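Side-chain contacts in protein HRI1 (Saccharomyces cerevisiae, PDB 3RBY), which is of unknown function and not essential, but interacts with the protein kinase HRR25 and may also interact with SEC72: residues Ile173-Gln178 with Glu199-Lys204; Asn77-Thr82 with Gln178-Gln183; Thr98-Trp103 with Glu128-Val133. All coordinates share one frame; numbering follows the deposited sequence.

Interaction 1 of 3, residues Ile173-Gln178 with Glu199-Lys204; sequences IGRWIQ and EKDSGK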
loop_
_atom_site.group_PDB
_atom_site.type_symbol
_atom_site.label_atom_id
_atom_site.label_comp_id
_atom_site.label_asym_id
_atom_site.label_seq_id
_atom_site.Cartn_x
_atom_site.Cartn_y
_atom_site.Cartn_z
ATOM N N ILE A 173 -10.003 -16.033 5.332
ATOM C CA ILE A 173 -8.977 -15.490 6.217
ATOM C C ILE A 173 -9.493 -14.283 7.004
ATOM O O ILE A 173 -9.762 -13.196 6.439
ATOM C CB ILE A 173 -7.713 -15.100 5.449
ATOM C CG1 ILE A 173 -7.257 -16.277 4.574
ATOM C CG2 ILE A 173 -6.612 -14.666 6.431
ATOM C CD1 ILE A 173 -6.014 -15.976 3.762
ATOM N N GLY A 174 -9.613 -14.470 8.314
ATOM C CA GLY A 174 -10.233 -13.460 9.148
ATOM C C GLY A 174 -11.594 -13.081 8.592
ATOM O O GLY A 174 -12.475 -13.954 8.437
ATOM N N ARG A 175 -11.762 -11.796 8.267
ATOM C CA ARG A 175 -13.036 -11.305 7.757
ATOM C C ARG A 175 -13.184 -11.444 6.246
ATOM O O ARG A 175 -14.276 -11.241 5.704
ATOM C CB ARG A 175 -13.240 -9.849 8.160
ATOM C CG ARG A 175 -13.423 -9.630 9.664
ATOM C CD ARG A 175 -13.598 -8.142 9.917
ATOM N NE ARG A 175 -14.628 -7.850 10.908
ATOM C CZ ARG A 175 -14.470 -8.076 12.203
ATOM N NH1 ARG A 175 -13.336 -8.614 12.644
ATOM N NH2 ARG A 175 -15.446 -7.782 13.049
ATOM N N TRP A 176 -12.101 -11.811 5.568
ATOM C CA TRP A 176 -12.079 -11.777 4.098
ATOM C C TRP A 176 -12.183 -13.154 3.431
ATOM O O TRP A 176 -11.320 -14.022 3.616
ATOM C CB TRP A 176 -10.819 -11.076 3.597
ATOM C CG TRP A 176 -10.708 -9.640 4.005
ATOM C CD1 TRP A 176 -10.285 -9.164 5.212
ATOM C CD2 TRP A 176 -10.999 -8.480 3.192
ATOM N NE1 TRP A 176 -10.309 -7.785 5.210
ATOM C CE2 TRP A 176 -10.741 -7.339 3.985
ATOM C CE3 TRP A 176 -11.466 -8.302 1.884
ATOM C CZ2 TRP A 176 -10.928 -6.020 3.505
ATOM C CZ3 TRP A 176 -11.649 -6.990 1.401
ATOM C CH2 TRP A 176 -11.380 -5.873 2.209
ATOM N N ILE A 177 -13.226 -13.327 2.624
ATOM C CA ILE A 177 -13.472 -14.589 1.955
ATOM C C ILE A 177 -13.340 -14.424 0.445
ATOM O O ILE A 177 -13.968 -13.540 -0.142
ATOM C CB ILE A 177 -14.891 -15.115 2.261
ATOM C CG1 ILE A 177 -15.026 -15.491 3.747
ATOM C CG2 ILE A 177 -15.229 -16.308 1.380
ATOM C CD1 ILE A 177 -15.707 -14.428 4.596
ATOM N N GLN A 178 -12.526 -15.274 -0.180
ATOM C CA GLN A 178 -12.477 -15.353 -1.631
ATOM C C GLN A 178 -12.712 -16.790 -2.071
ATOM O O GLN A 178 -12.250 -17.731 -1.409
ATOM C CB GLN A 178 -11.151 -14.835 -2.167
ATOM C CG GLN A 178 -10.927 -13.364 -1.902
ATOM C CD GLN A 178 -9.766 -12.829 -2.697
ATOM O OE1 GLN A 178 -9.944 -11.967 -3.575
ATOM N NE2 GLN A 178 -8.565 -13.338 -2.410
ATOM N N GLU A 199 -17.040 -10.114 6.043
ATOM C CA GLU A 199 -17.818 -10.068 7.281
ATOM C C GLU A 199 -17.469 -8.785 8.034
ATOM O O GLU A 199 -16.363 -8.639 8.563
ATOM C CB GLU A 199 -17.593 -11.299 8.165
ATOM C CG GLU A 199 -18.216 -11.141 9.562
ATOM C CD GLU A 199 -18.041 -12.370 10.456
ATOM O OE1 GLU A 199 -17.844 -12.205 11.690
ATOM O OE2 GLU A 199 -18.111 -13.504 9.928
ATOM N N LYS A 200 -18.425 -7.861 8.049
ATOM C CA LYS A 200 -18.287 -6.547 8.663
ATOM C C LYS A 200 -18.360 -6.648 10.181
ATOM O O LYS A 200 -18.927 -7.609 10.715
ATOM C CB LYS A 200 -19.435 -5.637 8.189
ATOM C CG LYS A 200 -19.500 -5.391 6.694
ATOM C CD LYS A 200 -18.412 -4.434 6.245
ATOM C CE LYS A 200 -18.925 -3.461 5.198
ATOM N NZ LYS A 200 -19.873 -2.470 5.783
ATOM N N ASP A 201 -17.812 -5.649 10.871
ATOM C CA ASP A 201 -17.907 -5.583 12.329
ATOM C C ASP A 201 -19.361 -5.670 12.812
ATOM O O ASP A 201 -19.612 -6.084 13.940
ATOM C CB ASP A 201 -17.246 -4.309 12.874
ATOM C CG ASP A 201 -15.787 -4.159 12.440
ATOM O OD1 ASP A 201 -15.174 -5.153 11.987
ATOM O OD2 ASP A 201 -15.253 -3.031 12.558
ATOM N N SER A 202 -20.317 -5.284 11.965
ATOM C CA SER A 202 -21.733 -5.465 12.296
ATOM C C SER A 202 -22.072 -6.945 12.524
ATOM O O SER A 202 -23.061 -7.279 13.187
ATOM C CB SER A 202 -22.651 -4.859 11.219
ATOM O OG SER A 202 -22.439 -5.422 9.926
ATOM N N GLY A 203 -21.237 -7.829 11.991
ATOM C CA GLY A 203 -21.519 -9.251 12.036
ATOM C C GLY A 203 -22.132 -9.740 10.735
ATOM O O GLY A 203 -22.006 -10.918 10.397
ATOM N N LYS A 204 -22.795 -8.842 10.007
ATOM C CA LYS A 204 -23.320 -9.180 8.687
ATOM C C LYS A 204 -22.179 -9.317 7.673
ATOM O O LYS A 204 -21.085 -8.782 7.872
ATOM C CB LYS A 204 -24.307 -8.119 8.199
ATOM C CG LYS A 204 -24.961 -7.297 9.311
ATOM C CD LYS A 204 -26.181 -6.527 8.795
ATOM C CE LYS A 204 -27.469 -7.286 9.108
ATOM N NZ LYS A 204 -27.311 -8.763 8.919
#
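Arg175 meets Asp201 through a side chain that first stands with CG anti to its own carbonyl carbon, runs on extended, and then bends at chi3 (139°), while Asp201 has its CG beside its own backbone N (chi1 -56°), which turns the carboxylate toward the arginine. The two side chains cross at about a right angle, and the guanidinium and carboxylate planes are 90° apart. Asp201 OD1 lies over one face of the guanidinium, 2.8 Å from Arg175 NH2 and 3.0 Å from Arg175 CZ. This is a salt bridge in which charge attraction probably counts for more than N-H direction, unlike the coplanar, two-pronged pairing of the two groups. The chain that leads there lies alongside the backbone of Glu199, whose O sits 3.3 Å from Arg175 CG. At the base of the same arginine the link is conventional: Glu199 N donates to Arg175 O at 3.0 Å. One residue is thus gripped at its backbone and at its charged end. The carboxylate of Glu199 stays back, OE1 being 5.2 Å from Arg175 NH2, where it could still add to the negative field. Around the pair, Ser136 O takes a weak hydrogen bond from Arg175 NH1, Glu138 accepts from Asp201 N, and a sulfate ion lies about 4 Å from the arginine side chain. Each segment contains a tight turn. Ile173-Trp176 is type II', with Gly174 second; Lys200-Gly203 is type I, closed by Gly203 N to Lys200 O, and with Gly203 at positive phi and Lys200 N bonded to Lys204 O it carries a G1 bulge. The salt bridge joins two beta-hairpin turns at the same end of the seven-stranded antiparallel sheet, the turn between them in sequence lying at the far end.

Interaction 2 of 3, residues Asn77-Thr82 with Gln178-Gln183; sequences NFWLDT and QGFLSQ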
loop_
_atom_site.group_PDB
_atom_site.type_symbol
_atom_site.label_atom_id
_atom_site.label_comp_id
_atom_site.label_asym_id
_atom_site.label_seq_id
_atom_site.Cartn_x
_atom_site.Cartn_y
_atom_site.Cartn_z
ATOM N N ASN A 77 2.002 -24.425 -10.304
ATOM C CA ASN A 77 1.248 -25.122 -11.341
ATOM C C ASN A 77 -0.232 -25.000 -11.015
ATOM O O ASN A 77 -0.795 -25.832 -10.292
ATOM C CB ASN A 77 1.681 -26.592 -11.456
ATOM C CG ASN A 77 3.058 -26.734 -12.074
ATOM O OD1 ASN A 77 4.053 -26.864 -11.360
ATOM N ND2 ASN A 77 3.126 -26.668 -13.408
ATOM N N PHE A 78 -0.852 -23.948 -11.533
ATOM C CA PHE A 78 -2.195 -23.567 -11.101
ATOM C C PHE A 78 -3.254 -24.650 -11.270
ATOM O O PHE A 78 -3.258 -25.406 -12.246
ATOM C CB PHE A 78 -2.626 -22.290 -11.829
ATOM C CG PHE A 78 -1.673 -21.146 -11.625
ATOM C CD1 PHE A 78 -0.932 -20.634 -12.681
ATOM C CD2 PHE A 78 -1.485 -20.614 -10.359
ATOM C CE1 PHE A 78 -0.040 -19.584 -12.479
ATOM C CE2 PHE A 78 -0.596 -19.571 -10.147
ATOM C CZ PHE A 78 0.131 -19.055 -11.209
ATOM N N TRP A 79 -4.153 -24.726 -10.303
ATOM C CA TRP A 79 -5.332 -25.578 -10.433
ATOM C C TRP A 79 -6.374 -24.827 -11.278
ATOM O O TRP A 79 -6.767 -25.271 -12.366
ATOM C CB TRP A 79 -5.885 -25.891 -9.038
ATOM C CG TRP A 79 -7.064 -26.807 -9.044
ATOM C CD1 TRP A 79 -7.380 -27.738 -9.995
ATOM C CD2 TRP A 79 -8.108 -26.863 -8.062
ATOM N NE1 TRP A 79 -8.553 -28.377 -9.655
ATOM C CE2 TRP A 79 -9.016 -27.861 -8.473
ATOM C CE3 TRP A 79 -8.351 -26.181 -6.866
ATOM C CZ2 TRP A 79 -10.154 -28.189 -7.731
ATOM C CZ3 TRP A 79 -9.478 -26.508 -6.128
ATOM C CH2 TRP A 79 -10.369 -27.504 -6.566
ATOM N N LEU A 80 -6.822 -23.683 -10.759
ATOM C CA LEU A 80 -7.608 -22.732 -11.540
ATOM C C LEU A 80 -6.662 -21.782 -12.266
ATOM O O LEU A 80 -5.788 -21.187 -11.640
ATOM C CB LEU A 80 -8.502 -21.911 -10.599
ATOM C CG LEU A 80 -9.724 -21.129 -11.095
ATOM C CD1 LEU A 80 -9.778 -19.759 -10.417
ATOM C CD2 LEU A 80 -9.748 -20.987 -12.607
ATOM N N ASP A 81 -6.835 -21.645 -13.578
ATOM C CA ASP A 81 -6.168 -20.595 -14.358
ATOM C C ASP A 81 -7.113 -20.143 -15.474
ATOM O O ASP A 81 -7.239 -20.824 -16.498
ATOM C CB ASP A 81 -4.862 -21.103 -14.951
ATOM C CG ASP A 81 -4.131 -20.045 -15.758
ATOM O OD1 ASP A 81 -4.773 -19.058 -16.189
ATOM O OD2 ASP A 81 -2.904 -20.208 -15.976
ATOM N N THR A 82 -7.790 -19.014 -15.286
ATOM C CA THR A 82 -8.822 -18.620 -16.245
ATOM C C THR A 82 -8.280 -18.542 -17.676
ATOM O O THR A 82 -9.026 -18.715 -18.642
ATOM C CB THR A 82 -9.519 -17.296 -15.862
ATOM O OG1 THR A 82 -8.540 -16.254 -15.717
ATOM C CG2 THR A 82 -10.316 -17.461 -14.565
ATOM N N GLN A 178 -12.526 -15.274 -0.180
ATOM C CA GLN A 178 -12.477 -15.353 -1.631
ATOM C C GLN A 178 -12.712 -16.790 -2.071
ATOM O O GLN A 178 -12.250 -17.731 -1.409
ATOM C CB GLN A 178 -11.151 -14.835 -2.167
ATOM C CG GLN A 178 -10.927 -13.364 -1.902
ATOM C CD GLN A 178 -9.766 -12.829 -2.697
ATOM O OE1 GLN A 178 -9.944 -11.967 -3.575
ATOM N NE2 GLN A 178 -8.565 -13.338 -2.410
ATOM N N GLY A 179 -13.443 -16.948 -3.171
ATOM C CA GLY A 179 -13.828 -18.261 -3.644
ATOM C C GLY A 179 -14.014 -18.353 -5.152
ATOM O O GLY A 179 -14.232 -17.342 -5.833
ATOM N N PHE A 180 -13.914 -19.574 -5.677
ATOM C CA PHE A 180 -14.318 -19.839 -7.052
ATOM C C PHE A 180 -15.152 -21.126 -7.156
ATOM O O PHE A 180 -15.155 -21.963 -6.245
ATOM C CB PHE A 180 -13.113 -19.866 -7.999
ATOM C CG PHE A 180 -12.497 -21.232 -8.184
ATOM C CD1 PHE A 180 -11.568 -21.731 -7.268
ATOM C CD2 PHE A 180 -12.827 -22.010 -9.289
ATOM C CE1 PHE A 180 -10.990 -22.990 -7.438
ATOM C CE2 PHE A 180 -12.243 -23.278 -9.473
ATOM C CZ PHE A 180 -11.324 -23.763 -8.543
ATOM N N LEU A 181 -15.905 -21.233 -8.247
ATOM C CA LEU A 181 -16.629 -22.451 -8.620
ATOM C C LEU A 181 -16.640 -22.518 -10.143
ATOM O O LEU A 181 -17.144 -21.612 -10.803
ATOM C CB LEU A 181 -18.062 -22.450 -8.065
ATOM C CG LEU A 181 -18.937 -23.685 -8.352
ATOM C CD1 LEU A 181 -18.247 -24.982 -7.856
ATOM C CD2 LEU A 181 -20.341 -23.536 -7.744
ATOM N N SER A 182 -16.046 -23.565 -10.706
ATOM C CA SER A 182 -16.002 -23.712 -12.155
ATOM C C SER A 182 -16.611 -25.043 -12.609
ATOM O O SER A 182 -16.520 -26.062 -11.904
ATOM C CB SER A 182 -14.571 -23.584 -12.668
ATOM O OG SER A 182 -13.796 -24.703 -12.281
ATOM N N GLN A 183 -17.250 -25.022 -13.781
ATOM C CA GLN A 183 -17.790 -26.240 -14.379
ATOM C C GLN A 183 -16.693 -27.002 -15.099
ATOM O O GLN A 183 -16.058 -26.458 -16.006
ATOM C CB GLN A 183 -18.881 -25.915 -15.377
ATOM C CG GLN A 183 -20.182 -25.517 -14.752
ATOM C CD GLN A 183 -21.169 -25.062 -15.797
ATOM O OE1 GLN A 183 -20.858 -25.047 -16.990
ATOM N NE2 GLN A 183 -22.367 -24.691 -15.360
#
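Phe180 presents two different surfaces to Trp79 and Leu80: a face to the leucine and an edge to the indole. Leu80 CG lies over one face of the phenyl ring, displaced toward its CD2-CE2 side, 3.8 Å from the centroid and 15° off the normal, a CH-pi contact. The two side chains run past one another in opposite directions: the leucine branch continues toward the root of the phenylalanine, Leu80 CD1 lying 3.8 Å from Phe180 CG, while Leu80 CB covers the outer end of the ring, 4.0 Å from Phe180 CZ. That outer end also meets the tryptophan. With CG anti to the backbone N (chi1 -178°), the Trp79 indole is placed where the CE1-CZ edge of Phe180 meets one face of its six-membered ring. The pair is T-shaped, with planes at 81°, centroids 5.5 Å apart and a nearest approach of 4.0 Å between Trp79 CZ3 and Phe180 CE1. Ala56, Leu169 and Phe194 add to the apolar surroundings of Phe180. The contact ties the outermost strand 80-81, and the residue before it, to the interior strand 176-183 of the seven-stranded sheet. Trp79 and Leu80 both lie opposite Ala56, a classic beta bulge, which probably helps two consecutive residues to reach one ring.

Interaction 3 of 3, residues Thr98-Trp103 with Glu128-Val133; sequences TTWKNW and EMWQPV. Unlike the reference sequence in segment 128-133: Met129 (reference Leu).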
loop_
_atom_site.group_PDB
_atom_site.type_symbol
_atom_site.label_atom_id
_atom_site.label_comp_id
_atom_site.label_asym_id
_atom_site.label_seq_id
_atom_site.Cartn_x
_atom_site.Cartn_y
_atom_site.Cartn_z
ATOM N N THR A 98 8.501 -18.196 -9.665
ATOM C CA THR A 98 8.518 -16.847 -9.101
ATOM C C THR A 98 9.451 -16.726 -7.909
ATOM O O THR A 98 9.732 -17.702 -7.207
ATOM C CB THR A 98 7.108 -16.355 -8.692
ATOM O OG1 THR A 98 6.670 -17.067 -7.523
ATOM C CG2 THR A 98 6.108 -16.553 -9.832
ATOM N N THR A 99 9.916 -15.502 -7.687
ATOM C CA THR A 99 10.774 -15.184 -6.561
ATOM C C THR A 99 10.149 -14.047 -5.766
ATOM O O THR A 99 9.681 -13.061 -6.344
ATOM C CB THR A 99 12.171 -14.751 -7.042
ATOM O OG1 THR A 99 12.786 -15.831 -7.755
ATOM C CG2 THR A 99 13.050 -14.371 -5.867
ATOM N N TRP A 100 10.169 -14.178 -4.442
ATOM C CA TRP A 100 9.554 -13.213 -3.542
ATOM C C TRP A 100 10.583 -12.637 -2.573
ATOM O O TRP A 100 11.295 -13.369 -1.900
ATOM C CB TRP A 100 8.434 -13.898 -2.767
ATOM C CG TRP A 100 7.351 -14.392 -3.673
ATOM C CD1 TRP A 100 7.432 -15.432 -4.562
ATOM C CD2 TRP A 100 6.017 -13.864 -3.791
ATOM N NE1 TRP A 100 6.230 -15.585 -5.218
ATOM C CE2 TRP A 100 5.347 -14.634 -4.769
ATOM C CE3 TRP A 100 5.325 -12.822 -3.162
ATOM C CZ2 TRP A 100 4.014 -14.392 -5.135
ATOM C CZ3 TRP A 100 3.998 -12.582 -3.529
ATOM C CH2 TRP A 100 3.362 -13.368 -4.505
ATOM N N LYS A 101 10.652 -11.317 -2.502
ATOM C CA LYS A 101 11.656 -10.654 -1.682
ATOM C C LYS A 101 10.995 -9.633 -0.757
ATOM O O LYS A 101 10.411 -8.653 -1.237
ATOM C CB LYS A 101 12.688 -9.946 -2.575
ATOM C CG LYS A 101 13.578 -10.857 -3.443
ATOM C CD LYS A 101 13.973 -10.150 -4.764
ATOM C CE LYS A 101 15.432 -10.395 -5.185
ATOM N NZ LYS A 101 16.407 -9.486 -4.478
ATOM N N ASN A 102 11.076 -9.871 0.555
ATOM C CA ASN A 102 10.595 -8.919 1.557
ATOM C C ASN A 102 11.405 -7.623 1.547
ATOM O O ASN A 102 12.641 -7.665 1.513
ATOM C CB ASN A 102 10.658 -9.524 2.971
ATOM C CG ASN A 102 9.655 -10.652 3.182
ATOM O OD1 ASN A 102 8.561 -10.656 2.607
ATOM N ND2 ASN A 102 10.024 -11.616 4.019
ATOM N N TRP A 103 10.725 -6.473 1.570
ATOM C CA TRP A 103 11.434 -5.198 1.737
ATOM C C TRP A 103 11.351 -4.730 3.175
ATOM O O TRP A 103 10.486 -5.185 3.929
ATOM C CB TRP A 103 10.849 -4.121 0.835
ATOM C CG TRP A 103 11.119 -4.337 -0.595
ATOM C CD1 TRP A 103 11.845 -5.348 -1.143
ATOM C CD2 TRP A 103 10.654 -3.530 -1.692
ATOM N NE1 TRP A 103 11.870 -5.220 -2.515
ATOM C CE2 TRP A 103 11.147 -4.112 -2.876
ATOM C CE3 TRP A 103 9.872 -2.372 -1.783
ATOM C CZ2 TRP A 103 10.880 -3.577 -4.143
ATOM C CZ3 TRP A 103 9.613 -1.837 -3.041
ATOM C CH2 TRP A 103 10.115 -2.440 -4.203
ATOM N N GLU A 128 5.574 -7.652 -9.487
ATOM C CA GLU A 128 4.371 -7.285 -8.774
ATOM C C GLU A 128 4.743 -6.904 -7.370
ATOM O O GLU A 128 5.530 -7.594 -6.727
ATOM C CB GLU A 128 3.380 -8.444 -8.771
ATOM C CG GLU A 128 2.631 -8.532 -10.069
ATOM C CD GLU A 128 1.934 -9.850 -10.257
ATOM O OE1 GLU A 128 2.608 -10.796 -10.709
ATOM O OE2 GLU A 128 0.722 -9.945 -9.961
ATOM N N MET A 129 4.183 -5.796 -6.901
ATOM C CA MET A 129 4.413 -5.356 -5.538
ATOM C C MET A 129 3.196 -5.673 -4.684
ATOM O O MET A 129 2.052 -5.405 -5.085
ATOM C CB MET A 129 4.725 -3.867 -5.519
ATOM C CG MET A 129 5.951 -3.501 -4.693
ATOM S SD MET A 129 7.417 -4.381 -5.239
ATOM C CE MET A 129 7.216 -4.155 -6.977
ATOM N N TRP A 130 3.451 -6.239 -3.504
ATOM C CA TRP A 130 2.380 -6.710 -2.633
ATOM C C TRP A 130 2.405 -6.091 -1.251
ATOM O O TRP A 130 3.459 -6.014 -0.605
ATOM C CB TRP A 130 2.412 -8.240 -2.473
ATOM C CG TRP A 130 2.191 -8.962 -3.747
ATOM C CD1 TRP A 130 3.151 -9.379 -4.628
ATOM C CD2 TRP A 130 0.929 -9.335 -4.320
ATOM N NE1 TRP A 130 2.563 -10.000 -5.706
ATOM C CE2 TRP A 130 1.202 -9.985 -5.548
ATOM C CE3 TRP A 130 -0.403 -9.192 -3.912
ATOM C CZ2 TRP A 130 0.193 -10.489 -6.368
ATOM C CZ3 TRP A 130 -1.402 -9.686 -4.727
ATOM C CH2 TRP A 130 -1.100 -10.335 -5.940
ATOM N N GLN A 131 1.212 -5.700 -0.802
ATOM C CA GLN A 131 1.018 -5.150 0.520
ATOM C C GLN A 131 0.305 -6.160 1.437
ATOM O O GLN A 131 -0.871 -6.477 1.231
ATOM C CB GLN A 131 0.188 -3.867 0.437
ATOM C CG GLN A 131 -0.139 -3.307 1.815
ATOM C CD GLN A 131 1.094 -2.761 2.510
ATOM O OE1 GLN A 131 1.622 -1.713 2.108
ATOM N NE2 GLN A 131 1.574 -3.467 3.542
ATOM N N PRO A 132 1.022 -6.681 2.443
ATOM C CA PRO A 132 0.348 -7.509 3.450
ATOM C C PRO A 132 -0.602 -6.632 4.235
ATOM O O PRO A 132 -0.264 -5.498 4.628
ATOM C CB PRO A 132 1.493 -7.978 4.366
ATOM C CG PRO A 132 2.758 -7.783 3.533
ATOM C CD PRO A 132 2.479 -6.593 2.660
ATOM N N VAL A 133 -1.777 -7.178 4.497
ATOM C CA VAL A 133 -2.862 -6.430 5.087
ATOM C C VAL A 133 -3.425 -7.267 6.260
ATOM O O VAL A 133 -3.174 -8.479 6.340
ATOM C CB VAL A 133 -3.864 -6.088 3.941
ATOM C CG1 VAL A 133 -5.190 -6.800 4.076
ATOM C CG2 VAL A 133 -4.025 -4.579 3.782
#
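Trp100 lays its CZ3-CH2 end over one face of the five-membered ring of Trp130, with Trp100 CZ3 3.5 Å from Trp130 CD1. The planes are inclined by 29° and the rings barely overlap, their centroids lying 4.9 Å apart. A second pair forms on the other face of the sheet, where Met129 doubles back at chi2 and chi3 to bring SD obliquely to the indole of Trp103. The sulfur is 4.0 Å from the centroid of the six-membered ring and 32° off its normal, a Met-aromatic contact; the reference sequence has leucine at this position. One step out, polar anchors set both indoles of the first pair. Trp100 NE1 donates at 2.8 Å, in a bent bond (144°), to Thr98 OG1, itself bonded to Gln74 O, and Trp130 NE1 is held by Glu110 OE1. A triethylene glycol molecule lies about 3 Å from Trp100. On the other pair, Leu10 and Asn18 of the second subunit pack against Met129 and Trp103. Strands 96-102 and 124-132 are not neighbours in their antiparallel sheet: strand 108-114 runs between them, and the two pairs reach across it on its two faces, past Glu110 on one and Glu109 on the other, Trp103 from just beyond the end of strand 96-102.

Interaction 1 is a surface contact, whereas interactions 2 and 3 are largely buried, and their chemistry follows: charge and a backbone bond outside, aromatic and apolar groups within. Strand 176-183 serves interactions 1 and 2, which share Gln178 yet have centres about 22 Å apart, one at a turn and the other deep along the strand. Interactions 2 and 3 both draw on the ten-stranded sheet, on opposite sides of the chain's centre; the former joins it to the seven-stranded sheet, the latter links strands within it. Interaction 3 also borders the second subunit, while no other protein chain of the assembly touches the segments of interactions 1 and 2.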